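Local coordinates for 3-phytase (Klebsiella pneumoniae, PDB 2WNH), which probably removes phosphate from phytate (inositol hexakisphosphate), as expected of a histidine acid phosphatase, at residues B[272-277]-B[379-384]. The protein carries 3 engineered substitutions. Residues are numbered along the deposited sequence; the frame is centred on the assembly and turned at random. Where two conformers were deposited one is given.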
loop_
_atom_site.group_PDB
_atom_site.type_symbol
_atom_site.label_atom_id
_atom_site.label_comp_id
_atom_site.label_asym_id
_atom_site.label_seq_id
_atom_site.Cartn_x
_atom_site.Cartn_y
_atom_site.Cartn_z
ATOM N N ASP B 272 32.852 -13.246 -17.045
ATOM C CA ASP B 272 33.239 -13.894 -15.792
ATOM C C ASP B 272 32.134 -13.716 -14.753
ATOM O O ASP B 272 31.855 -14.630 -13.974
ATOM C CB ASP B 272 34.548 -13.301 -15.278
ATOM C CG ASP B 272 35.764 -13.900 -15.973
ATOM O OD1 ASP B 272 35.605 -14.885 -16.739
ATOM O OD2 ASP B 272 36.884 -13.400 -15.730
ATOM N N GLY B 273 31.487 -12.551 -14.762
ATOM C CA GLY B 273 30.432 -12.291 -13.782
ATOM C C GLY B 273 29.178 -13.147 -13.948
ATOM O O GLY B 273 28.434 -13.340 -12.993
ATOM N N VAL B 274 28.906 -13.633 -15.161
ATOM C CA VAL B 274 27.693 -14.420 -15.443
ATOM C C VAL B 274 27.949 -15.920 -15.290
ATOM O O VAL B 274 27.030 -16.732 -15.305
ATOM C CB VAL B 274 27.070 -14.069 -16.841
ATOM C CG1 VAL B 274 27.844 -14.773 -17.989
ATOM C CG2 VAL B 274 25.575 -14.414 -16.864
ATOM N N LYS B 275 29.224 -16.276 -15.171
ATOM C CA LYS B 275 29.613 -17.641 -14.905
ATOM C C LYS B 275 29.348 -18.006 -13.457
ATOM O O LYS B 275 29.376 -17.138 -12.569
ATOM C CB LYS B 275 31.087 -17.842 -15.225
ATOM C CG LYS B 275 31.367 -17.910 -16.692
ATOM C CD LYS B 275 32.848 -18.056 -16.915
ATOM C CE LYS B 275 33.169 -17.822 -18.370
ATOM N NZ LYS B 275 34.460 -17.097 -18.499
ATOM N N PRO B 276 29.071 -19.297 -13.198
ATOM C CA PRO B 276 28.984 -19.670 -11.804
ATOM C C PRO B 276 30.331 -19.396 -11.119
ATOM O O PRO B 276 31.357 -19.235 -11.777
ATOM C CB PRO B 276 28.674 -21.173 -11.868
ATOM C CG PRO B 276 28.014 -21.360 -13.197
ATOM C CD PRO B 276 28.803 -20.439 -14.090
ATOM N N GLU B 277 30.300 -19.278 -9.810
ATOM C CA GLU B 277 31.513 -19.091 -9.006
ATOM C C GLU B 277 32.085 -17.661 -9.103
ATOM O O GLU B 277 33.190 -17.400 -8.647
ATOM C CB GLU B 277 32.581 -20.189 -9.275
ATOM C CG GLU B 277 32.066 -21.607 -9.710
ATOM C CD GLU B 277 30.918 -22.219 -8.844
ATOM O OE1 GLU B 277 30.484 -21.631 -7.819
ATOM O OE2 GLU B 277 30.445 -23.325 -9.210
ATOM N N CYS B 379 20.701 -19.750 -25.165
ATOM C CA CYS B 379 21.837 -20.275 -25.928
ATOM C C CYS B 379 22.704 -21.175 -25.042
ATOM O O CYS B 379 23.068 -20.773 -23.929
ATOM C CB CYS B 379 22.657 -19.084 -26.454
ATOM S SG CYS B 379 21.657 -17.977 -27.510
ATOM N N PRO B 380 23.051 -22.394 -25.513
ATOM C CA PRO B 380 23.936 -23.226 -24.691
ATOM C C PRO B 380 25.094 -22.418 -24.116
ATOM O O PRO B 380 25.820 -21.730 -24.850
ATOM C CB PRO B 380 24.397 -24.311 -25.680
ATOM C CG PRO B 380 23.185 -24.488 -26.539
ATOM C CD PRO B 380 22.673 -23.086 -26.763
ATOM N N PHE B 381 25.274 -22.524 -22.808
ATOM C CA PHE B 381 26.059 -21.552 -22.044
ATOM C C PHE B 381 27.524 -21.444 -22.497
ATOM O O PHE B 381 27.974 -20.337 -22.821
ATOM C CB PHE B 381 25.979 -21.846 -20.525
ATOM C CG PHE B 381 26.673 -20.820 -19.678
ATOM C CD1 PHE B 381 25.994 -19.662 -19.275
ATOM C CD2 PHE B 381 27.997 -21.004 -19.266
ATOM C CE1 PHE B 381 26.634 -18.690 -18.477
ATOM C CE2 PHE B 381 28.644 -20.052 -18.464
ATOM C CZ PHE B 381 27.968 -18.886 -18.083
ATOM N N GLN B 382 28.269 -22.562 -22.521
ATOM C CA GLN B 382 29.711 -22.475 -22.856
ATOM C C GLN B 382 29.986 -21.966 -24.274
ATOM O O GLN B 382 30.864 -21.122 -24.486
ATOM C CB GLN B 382 30.429 -23.812 -22.645
ATOM C CG GLN B 382 31.955 -23.669 -22.721
ATOM C CD GLN B 382 32.468 -22.480 -21.909
ATOM O OE1 GLN B 382 32.247 -22.412 -20.690
ATOM N NE2 GLN B 382 33.134 -21.529 -22.580
ATOM N N ALA B 383 29.242 -22.497 -25.243
ATOM C CA ALA B 383 29.350 -22.048 -26.626
ATOM C C ALA B 383 29.024 -20.562 -26.786
ATOM O O ALA B 383 29.590 -19.896 -27.654
ATOM C CB ALA B 383 28.429 -22.879 -27.527
ATOM N N ALA B 384 28.087 -20.049 -25.980
ATOM C CA ALA B 384 27.720 -18.636 -26.044
ATOM C C ALA B 384 28.855 -17.772 -25.499
ATOM O O ALA B 384 29.261 -16.778 -26.131
ATOM C CB ALA B 384 26.425 -18.394 -25.285
#
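The far end of the F381 ring is pressed against the backbone of V274 and K275, a compact example of one aromatic side chain bridging two pieces of chain far apart in sequence by van der Waals contact alone. CZ of F381 lies 3.6 Å from the carbonyl O of V274 and 3.8 Å from CA of K275. The K275 methylene CG arrives at the ring edge, in the ring plane, 3.8 Å from F381 CZ, and the two side chains cross at about a right angle. V274 brings CG1 to 4.1 Å from F381 CE1, sliding past the ring in the opposite direction, while P276 adds a looser touch, its CD 4.4 Å from F381 CZ. CB of F381 already points toward segment 272-277, and CG, anti to the backbone N (chi1 -175°), carries the ring on in that direction. In this histidine phosphatase fold, the contact places segment 272-277 and the start of helix 381-388 beside the central mixed sheet: R325 of strand 320-328 donates a hydrogen bond to V274 O, and R334 of strand 334-342 touches both F381 and P276. Farther out, NZ of K275 forms a salt bridge with OD1 of D272 at 3.0 Å, securing the tip of the lysine chain.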